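Local coordinates for secretin XcpQ (Pseudomonas aeruginosa, PDB 4E9J), which forms the outer membrane channel of a type II secretion system that exports proteins such as elastase LasB, here represented by part of its periplasmic region, at residues Y178-A192 with V212-L224. Numbering follows the deposited sequence.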
ATOM      1  N   TYR A 178     -11.563  -1.676 -12.336  1.00 18.98           N
ATOM      2  CA  TYR A 178     -12.339  -0.600 -11.735  1.00 18.23           C
ATOM      3  C   TYR A 178     -11.903   0.754 -12.226  1.00 21.40           C
ATOM      4  O   TYR A 178     -10.824   0.849 -12.815  1.00 18.21           O
ATOM      5  CB  TYR A 178     -12.223  -0.685 -10.197  1.00 17.32           C
ATOM      6  CG  TYR A 178     -10.810  -0.585  -9.651  1.00 15.51           C
ATOM      7  CD1 TYR A 178     -10.039  -1.712  -9.470  1.00 18.71           C
ATOM      8  CD2 TYR A 178     -10.279   0.632  -9.249  1.00 14.73           C
ATOM      9  CE1 TYR A 178      -8.783  -1.648  -8.881  1.00 19.97           C
ATOM     10  CE2 TYR A 178      -9.011   0.715  -8.677  1.00 16.07           C
ATOM     11  CZ  TYR A 178      -8.286  -0.439  -8.449  1.00 20.59           C
ATOM     12  OH  TYR A 178      -7.038  -0.428  -7.880  1.00 22.57           O
ATOM     13  N   SER A 179     -12.809   1.772 -12.080  1.00 20.22           N
ATOM     14  CA  SER A 179     -12.557   3.189 -12.347  1.00 20.80           C
ATOM     15  C   SER A 179     -12.702   3.962 -11.044  1.00 26.71           C
ATOM     16  O   SER A 179     -13.550   3.624 -10.216  1.00 26.99           O
ATOM     17  CB  SER A 179     -13.515   3.760 -13.380  1.00 23.05           C
ATOM     18  OG  SER A 179     -13.127   3.275 -14.647  1.00 30.08           O
ATOM     19  N   VAL A 180     -11.864   4.974 -10.865  1.00 24.20           N
ATOM     20  CA  VAL A 180     -11.857   5.838  -9.691  1.00 23.69           C
ATOM     21  C   VAL A 180     -12.238   7.272 -10.077  1.00 26.22           C
ATOM     22  O   VAL A 180     -11.682   7.816 -11.032  1.00 21.99           O
ATOM     23  CB  VAL A 180     -10.477   5.779  -9.028  1.00 28.17           C
ATOM     24  CG1 VAL A 180     -10.363   6.817  -7.925  1.00 28.46           C
ATOM     25  CG2 VAL A 180     -10.195   4.375  -8.517  1.00 27.94           C
ATOM     26  N   ILE A 181     -13.191   7.872  -9.316  1.00 22.40           N
ATOM     27  CA  ILE A 181     -13.648   9.252  -9.495  1.00 22.51           C
ATOM     28  C   ILE A 181     -13.465  10.012  -8.205  1.00 25.04           C
ATOM     29  O   ILE A 181     -14.122   9.691  -7.224  1.00 23.85           O
ATOM     30  CB  ILE A 181     -15.100   9.352  -9.941  1.00 27.06           C
ATOM     31  CG1 ILE A 181     -15.328   8.585 -11.212  1.00 29.86           C
ATOM     32  CG2 ILE A 181     -15.523  10.844 -10.115  1.00 27.96           C
ATOM     33  CD1 ILE A 181     -16.752   8.391 -11.493  1.00 46.88           C
ATOM     34  N   ASN A 182     -12.628  11.037  -8.222  1.00 22.57           N
ATOM     35  CA  ASN A 182     -12.362  11.910  -7.082  1.00 21.68           C
ATOM     36  C   ASN A 182     -13.404  13.002  -7.152  1.00 27.58           C
ATOM     37  O   ASN A 182     -13.365  13.799  -8.057  1.00 29.01           O
ATOM     38  CB  ASN A 182     -10.976  12.514  -7.200  1.00 18.94           C
ATOM     39  CG  ASN A 182      -9.922  11.462  -7.209  1.00 27.59           C
ATOM     40  OD1 ASN A 182      -9.552  10.952  -6.179  1.00 32.52           O
ATOM     41  ND2 ASN A 182      -9.461  11.065  -8.378  1.00 21.62           N
ATOM     42  N   LEU A 183     -14.368  13.018  -6.255  1.00 25.48           N
ATOM     43  CA  LEU A 183     -15.449  14.002  -6.315  1.00 25.28           C
ATOM     44  C   LEU A 183     -14.975  15.368  -5.836  1.00 27.18           C
ATOM     45  O   LEU A 183     -14.535  15.485  -4.701  1.00 26.36           O
ATOM     46  CB  LEU A 183     -16.647  13.524  -5.482  1.00 24.83           C
ATOM     47  CG  LEU A 183     -17.233  12.172  -5.835  1.00 28.69           C
ATOM     48  CD1 LEU A 183     -18.063  11.664  -4.708  1.00 28.52           C
ATOM     49  CD2 LEU A 183     -18.036  12.228  -7.111  1.00 33.81           C
ATOM     50  N   ARG A 184     -15.039  16.394  -6.700  1.00 24.87           N
ATOM     51  CA  ARG A 184     -14.604  17.750  -6.322  1.00 25.73           C
ATOM     52  C   ARG A 184     -15.690  18.546  -5.563  1.00 28.66           C
ATOM     53  O   ARG A 184     -15.349  19.363  -4.729  1.00 27.58           O
ATOM     54  CB  ARG A 184     -14.159  18.533  -7.587  1.00 26.13           C
ATOM     55  CG  ARG A 184     -13.589  19.905  -7.301  1.00 26.44           C
ATOM     56  CD  ARG A 184     -12.972  20.544  -8.535  1.00 33.52           C
ATOM     57  NE  ARG A 184     -12.400  21.859  -8.242  1.00 45.10           N
ATOM     58  CZ  ARG A 184     -11.944  22.724  -9.149  1.00 60.18           C
ATOM     59  NH1 ARG A 184     -12.000  22.433 -10.449  1.00 41.61           N
ATOM     60  NH2 ARG A 184     -11.435  23.890  -8.767  1.00 48.73           N
ATOM     61  N   TYR A 185     -16.962  18.386  -5.913  1.00 29.01           N
ATOM     62  CA  TYR A 185     -18.067  19.168  -5.340  1.00 29.76           C
ATOM     63  C   TYR A 185     -19.007  18.364  -4.434  1.00 35.57           C
ATOM     64  O   TYR A 185     -19.421  18.861  -3.391  1.00 36.38           O
ATOM     65  CB  TYR A 185     -18.889  19.789  -6.482  1.00 30.74           C
ATOM     66  CG  TYR A 185     -18.029  20.569  -7.447  1.00 33.80           C
ATOM     67  CD1 TYR A 185     -17.426  21.768  -7.065  1.00 34.89           C
ATOM     68  CD2 TYR A 185     -17.718  20.056  -8.699  1.00 34.76           C
ATOM     69  CE1 TYR A 185     -16.580  22.462  -7.931  1.00 36.47           C
ATOM     70  CE2 TYR A 185     -16.885  20.745  -9.577  1.00 35.61           C
ATOM     71  CZ  TYR A 185     -16.328  21.956  -9.197  1.00 42.27           C
ATOM     72  OH  TYR A 185     -15.509  22.651 -10.061  1.00 40.67           O
ATOM     73  N   GLY A 186     -19.367  17.165  -4.863  1.00 31.41           N
ATOM     74  CA  GLY A 186     -20.293  16.320  -4.138  1.00 30.25           C
ATOM     75  C   GLY A 186     -19.700  15.647  -2.922  1.00 30.50           C
ATOM     76  O   GLY A 186     -18.476  15.591  -2.748  1.00 30.81           O
ATOM     77  N   TRP A 187     -20.602  15.284  -2.014  1.00 24.83           N
ATOM     78  CA  TRP A 187     -20.299  14.533  -0.815  1.00 24.87           C
ATOM     79  C   TRP A 187     -20.412  13.051  -1.214  1.00 27.97           C
ATOM     80  O   TRP A 187     -21.431  12.655  -1.741  1.00 25.78           O
ATOM     81  CB  TRP A 187     -21.299  14.868   0.285  1.00 24.54           C
ATOM     82  CG  TRP A 187     -21.309  13.892   1.416  1.00 24.93           C
ATOM     83  CD1 TRP A 187     -22.390  13.240   1.915  1.00 27.70           C
ATOM     84  CD2 TRP A 187     -20.231  13.620   2.304  1.00 25.22           C
ATOM     85  NE1 TRP A 187     -22.053  12.581   3.063  1.00 27.09           N
ATOM     86  CE2 TRP A 187     -20.713  12.733   3.284  1.00 29.09           C
ATOM     87  CE3 TRP A 187     -18.882  14.002   2.344  1.00 27.18           C
ATOM     88  CZ2 TRP A 187     -19.912  12.268   4.327  1.00 29.19           C
ATOM     89  CZ3 TRP A 187     -18.078  13.496   3.343  1.00 29.26           C
ATOM     90  CH2 TRP A 187     -18.593  12.645   4.325  1.00 30.17           C
ATOM     91  N   VAL A 188     -19.331  12.281  -1.028  1.00 26.83           N
ATOM     92  CA  VAL A 188     -19.198  10.849  -1.362  1.00 27.66           C
ATOM     93  C   VAL A 188     -20.382   9.914  -1.085  1.00 31.90           C
ATOM     94  O   VAL A 188     -20.741   9.119  -1.937  1.00 30.54           O
ATOM     95  CB  VAL A 188     -17.867  10.294  -0.756  1.00 30.90           C
ATOM     96  CG1 VAL A 188     -17.827  10.429   0.776  1.00 31.65           C
ATOM     97  CG2 VAL A 188     -17.624   8.869  -1.176  1.00 30.55           C
ATOM     98  N   MET A 189     -20.979  10.010   0.090  1.00 29.61           N
ATOM     99  CA  MET A 189     -22.072   9.147   0.540  1.00 27.64           C
ATOM    100  C   MET A 189     -23.362   9.478  -0.181  1.00 30.97           C
ATOM    101  O   MET A 189     -24.148   8.569  -0.452  1.00 28.32           O
ATOM    102  CB  MET A 189     -22.264   9.229   2.061  1.00 29.40           C
ATOM    103  CG  MET A 189     -21.010   8.936   2.875  1.00 30.97           C
ATOM    104  SD  MET A 189     -20.083   7.452   2.365  1.00 33.97           S
ATOM    105  CE  MET A 189     -21.212   6.192   2.877  1.00 31.01           C
ATOM    106  N   ASP A 190     -23.567  10.741  -0.556  1.00 29.23           N
ATOM    107  CA  ASP A 190     -24.760  11.104  -1.309  1.00 30.28           C
ATOM    108  C   ASP A 190     -24.657  10.537  -2.708  1.00 32.64           C
ATOM    109  O   ASP A 190     -25.623   9.974  -3.204  1.00 28.61           O
ATOM    110  CB  ASP A 190     -24.921  12.624  -1.430  1.00 32.52           C
ATOM    111  CG  ASP A 190     -25.347  13.319  -0.171  1.00 43.59           C
ATOM    112  OD1 ASP A 190     -25.845  12.632   0.744  1.00 45.94           O
ATOM    113  OD2 ASP A 190     -25.157  14.545  -0.090  1.00 46.94           O
ATOM    114  N   ALA A 191     -23.489  10.724  -3.356  1.00 30.65           N
ATOM    115  CA  ALA A 191     -23.299  10.234  -4.723  1.00 31.18           C
ATOM    116  C   ALA A 191     -23.504   8.725  -4.785  1.00 32.36           C
ATOM    117  O   ALA A 191     -24.202   8.247  -5.670  1.00 31.32           O
ATOM    118  CB  ALA A 191     -21.899  10.587  -5.213  1.00 32.23           C
ATOM    119  N   ALA A 192     -22.925   7.978  -3.824  1.00 28.85           N
ATOM    120  CA  ALA A 192     -23.071   6.513  -3.811  1.00 28.83           C
ATOM    121  C   ALA A 192     -24.537   6.089  -3.684  1.00 32.48           C
ATOM    122  O   ALA A 192     -24.992   5.266  -4.461  1.00 31.56           O
ATOM    123  CB  ALA A 192     -22.237   5.906  -2.684  1.00 29.54           C
ATOM    124  N   VAL A 212     -20.878   0.350  -7.091  1.00 29.28           N
ATOM    125  CA  VAL A 212     -20.156   1.510  -6.517  1.00 28.99           C
ATOM    126  C   VAL A 212     -19.607   1.122  -5.177  1.00 29.81           C
ATOM    127  O   VAL A 212     -20.351   0.520  -4.418  1.00 30.82           O
ATOM    128  CB  VAL A 212     -21.100   2.737  -6.261  1.00 35.30           C
ATOM    129  CG1 VAL A 212     -20.301   3.964  -5.820  1.00 35.77           C
ATOM    130  CG2 VAL A 212     -21.936   3.097  -7.460  1.00 36.49           C
ATOM    131  N   ILE A 213     -18.368   1.542  -4.835  1.00 25.61           N
ATOM    132  CA  ILE A 213     -17.788   1.430  -3.501  1.00 24.81           C
ATOM    133  C   ILE A 213     -17.393   2.873  -3.133  1.00 29.20           C
ATOM    134  O   ILE A 213     -16.594   3.501  -3.844  1.00 26.73           O
ATOM    135  CB  ILE A 213     -16.572   0.476  -3.406  1.00 27.69           C
ATOM    136  CG1 ILE A 213     -17.049  -1.003  -3.566  1.00 29.63           C
ATOM    137  CG2 ILE A 213     -15.818   0.681  -2.085  1.00 27.42           C
ATOM    138  CD1 ILE A 213     -15.941  -2.038  -3.738  1.00 32.39           C
ATOM    139  N   ALA A 214     -17.950   3.360  -2.018  1.00 25.38           N
ATOM    140  CA  ALA A 214     -17.641   4.679  -1.505  1.00 24.46           C
ATOM    141  C   ALA A 214     -16.270   4.621  -0.799  1.00 27.62           C
ATOM    142  O   ALA A 214     -15.998   3.652  -0.118  1.00 29.03           O
ATOM    143  CB  ALA A 214     -18.730   5.087  -0.524  1.00 24.55           C
ATOM    144  N   ASP A 215     -15.404   5.608  -0.978  1.00 26.29           N
ATOM    145  CA  ASP A 215     -14.125   5.696  -0.259  1.00 25.74           C
ATOM    146  C   ASP A 215     -14.090   7.079   0.323  1.00 26.82           C
ATOM    147  O   ASP A 215     -13.599   8.030  -0.289  1.00 22.44           O
ATOM    148  CB  ASP A 215     -12.937   5.386  -1.172  1.00 27.23           C
ATOM    149  CG  ASP A 215     -11.564   5.473  -0.527  1.00 42.14           C
ATOM    150  OD1 ASP A 215     -11.496   5.642   0.709  1.00 41.10           O
ATOM    151  OD2 ASP A 215     -10.560   5.286  -1.245  1.00 46.93           O
ATOM    152  N   ALA A 216     -14.672   7.187   1.493  1.00 26.84           N
ATOM    153  CA  ALA A 216     -14.825   8.452   2.142  1.00 26.74           C
ATOM    154  C   ALA A 216     -13.523   9.132   2.458  1.00 28.34           C
ATOM    155  O   ALA A 216     -13.420  10.329   2.192  1.00 26.02           O
ATOM    156  CB  ALA A 216     -15.682   8.295   3.396  1.00 27.65           C
ATOM    157  N   ARG A 217     -12.507   8.408   2.983  1.00 27.46           N
ATOM    158  CA  ARG A 217     -11.242   9.046   3.375  1.00 28.57           C
ATOM    159  C   ARG A 217     -10.733  10.046   2.371  1.00 32.87           C
ATOM    160  O   ARG A 217     -10.194  11.063   2.771  1.00 33.22           O
ATOM    161  CB  ARG A 217     -10.131   8.039   3.742  1.00 29.19           C
ATOM    162  N   THR A 218     -10.894   9.773   1.059  1.00 31.09           N
ATOM    163  CA  THR A 218     -10.417  10.674   0.001  1.00 30.49           C
ATOM    164  C   THR A 218     -11.551  11.225  -0.862  1.00 33.14           C
ATOM    165  O   THR A 218     -11.294  11.869  -1.880  1.00 32.84           O
ATOM    166  CB  THR A 218      -9.330   9.970  -0.804  1.00 42.21           C
ATOM    167  OG1 THR A 218      -9.853   8.731  -1.289  1.00 46.06           O
ATOM    168  CG2 THR A 218      -8.072   9.714   0.024  1.00 40.65           C
ATOM    169  N   ASN A 219     -12.803  11.061  -0.407  1.00 25.75           N
ATOM    170  CA  ASN A 219     -13.980  11.567  -1.087  1.00 23.44           C
ATOM    171  C   ASN A 219     -14.004  11.126  -2.548  1.00 24.21           C
ATOM    172  O   ASN A 219     -14.140  11.958  -3.462  1.00 22.47           O
ATOM    173  CB  ASN A 219     -14.095  13.102  -0.958  1.00 20.05           C
ATOM    174  CG  ASN A 219     -15.516  13.575  -1.185  1.00 27.32           C
ATOM    175  OD1 ASN A 219     -16.434  13.050  -0.600  1.00 26.29           O
ATOM    176  ND2 ASN A 219     -15.764  14.538  -2.051  1.00 23.20           N
ATOM    177  N   ARG A 220     -13.858   9.821  -2.760  1.00 21.70           N
ATOM    178  CA  ARG A 220     -13.846   9.252  -4.111  1.00 22.84           C
ATOM    179  C   ARG A 220     -14.705   7.984  -4.231  1.00 28.84           C
ATOM    180  O   ARG A 220     -14.952   7.283  -3.242  1.00 30.84           O
ATOM    181  CB  ARG A 220     -12.401   8.983  -4.526  1.00 25.19           C
ATOM    182  CG  ARG A 220     -11.789   7.807  -3.864  1.00 29.85           C
ATOM    183  CD  ARG A 220     -10.331   7.619  -4.231  1.00 32.77           C
ATOM    184  NE  ARG A 220      -9.858   6.342  -3.698  1.00 40.14           N
ATOM    185  CZ  ARG A 220      -8.782   5.675  -4.107  1.00 45.38           C
ATOM    186  NH1 ARG A 220      -8.483   4.499  -3.572  1.00 35.23           N
ATOM    187  NH2 ARG A 220      -8.010   6.168  -5.069  1.00 38.69           N
ATOM    188  N   LEU A 221     -15.144   7.691  -5.460  1.00 23.75           N
ATOM    189  CA  LEU A 221     -15.941   6.521  -5.778  1.00 23.31           C
ATOM    190  C   LEU A 221     -15.093   5.540  -6.535  1.00 25.79           C
ATOM    191  O   LEU A 221     -14.335   5.933  -7.427  1.00 22.99           O
ATOM    192  CB  LEU A 221     -17.115   6.894  -6.700  1.00 23.65           C
ATOM    193  CG  LEU A 221     -18.096   7.917  -6.175  1.00 28.93           C
ATOM    194  CD1 LEU A 221     -19.124   8.247  -7.238  1.00 29.19           C
ATOM    195  CD2 LEU A 221     -18.757   7.434  -4.906  1.00 28.84           C
ATOM    196  N   ILE A 222     -15.286   4.260  -6.249  1.00 21.09           N
ATOM    197  CA  ILE A 222     -14.647   3.163  -6.988  1.00 19.90           C
ATOM    198  C   ILE A 222     -15.788   2.458  -7.703  1.00 24.53           C
ATOM    199  O   ILE A 222     -16.725   2.040  -7.043  1.00 23.16           O
ATOM    200  CB  ILE A 222     -13.886   2.236  -6.066  1.00 21.96           C
ATOM    201  CG1 ILE A 222     -12.735   2.987  -5.388  1.00 21.89           C
ATOM    202  CG2 ILE A 222     -13.374   1.016  -6.827  1.00 20.17           C
ATOM    203  CD1 ILE A 222     -12.227   2.292  -4.112  1.00 29.63           C
ATOM    204  N   ILE A 223     -15.767   2.447  -9.033  1.00 23.68           N
ATOM    205  CA  ILE A 223     -16.824   1.867  -9.846  1.00 23.65           C
ATOM    206  C   ILE A 223     -16.333   0.552 -10.448  1.00 27.20           C
ATOM    207  O   ILE A 223     -15.290   0.522 -11.101  1.00 24.35           O
ATOM    208  CB  ILE A 223     -17.230   2.846 -10.964  1.00 27.80           C
ATOM    209  CG1 ILE A 223     -17.479   4.287 -10.435  1.00 29.36           C
ATOM    210  CG2 ILE A 223     -18.450   2.290 -11.767  1.00 29.27           C
ATOM    211  CD1 ILE A 223     -18.505   4.389  -9.272  1.00 36.34           C
ATOM    212  N   LEU A 224     -17.116  -0.516 -10.273  1.00 25.50           N
ATOM    213  CA  LEU A 224     -16.807  -1.846 -10.788  1.00 25.68           C
ATOM    214  C   LEU A 224     -17.920  -2.315 -11.670  1.00 28.23           C
ATOM    215  O   LEU A 224     -19.013  -1.751 -11.651  1.00 25.00           O
ATOM    216  CB  LEU A 224     -16.656  -2.808  -9.651  1.00 27.27           C
ATOM    217  CG  LEU A 224     -15.452  -2.520  -8.781  1.00 33.27           C
ATOM    218  CD1 LEU A 224     -15.913  -2.203  -7.362  1.00 35.25           C
ATOM    219  CD2 LEU A 224     -14.465  -3.652  -8.848  1.00 34.32           C
TER
HETATM  220  O   HOH W   1      -7.839   8.930  -5.920  1.00 30.04           O
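Asn-219 ND2 is gripped by two carbonyls of the turn between strand 178-182 and the helix that starts at Val-188. Asn-219 ND2 bonds to Gly-186 O (3.0 Å) nearly straight, at 172°, and in the amide plane. The bond from Asn-219 ND2 to Leu-183 O (3.1 Å) is more bent, and here ND2 sits above the carbonyl plane. At the other end of the amide, Asn-219 OD1 accepts from Val-188 N (3.0 Å). Asn-219 CG stands anti to the backbone N (chi1 -159°), which carries the amide across to this turn. Three bonds thus fix its rotation and tie the turn to the hairpin. Asp-241 binds the backbone of the same turn at Arg-184, Tyr-185 and Gly-186.

Strands 178-182 and 220-224 pair antiparallel, as outer and central strand, within this chain, of the three-stranded sheet of the N2 region. Ser-179 with Ile-223 and Ile-181 with Leu-221 are hydrogen-bonded pairs. At the turn of the hairpin, Asp-215 is set opposite two residues, Asn-219 and Arg-220, as in a G1 beta bulge. The sheet continues antiparallel into the second subunit, where Ser-179 OG bonds to Ser-179 OG of that chain.

Helix 188-201 covers the face that carries Leu-221. Leu-221 CD1 meets Ala-191 CB, and Leu-221 CD2 lies 4.2 Å from Val-188 CG2. That same CG2 touches Ala-214 CB, while CG1 rests on Ala-216. Ala-192 CB packs against both Val-212 CG1 and Ala-214 CB.

On the other face, Arg-220 and Asn-182 point the same way, with their planes 40° apart. A water donates to Asn-182 OD1 and accepts from Arg-220 NH2. Arg-220 NE makes a salt bridge to Asp-215 OD2 at 2.8 Å, on the anti side and tilted well out of the carboxylate plane. Val-180 CG1 lies 3.8 Å from Arg-220 CD.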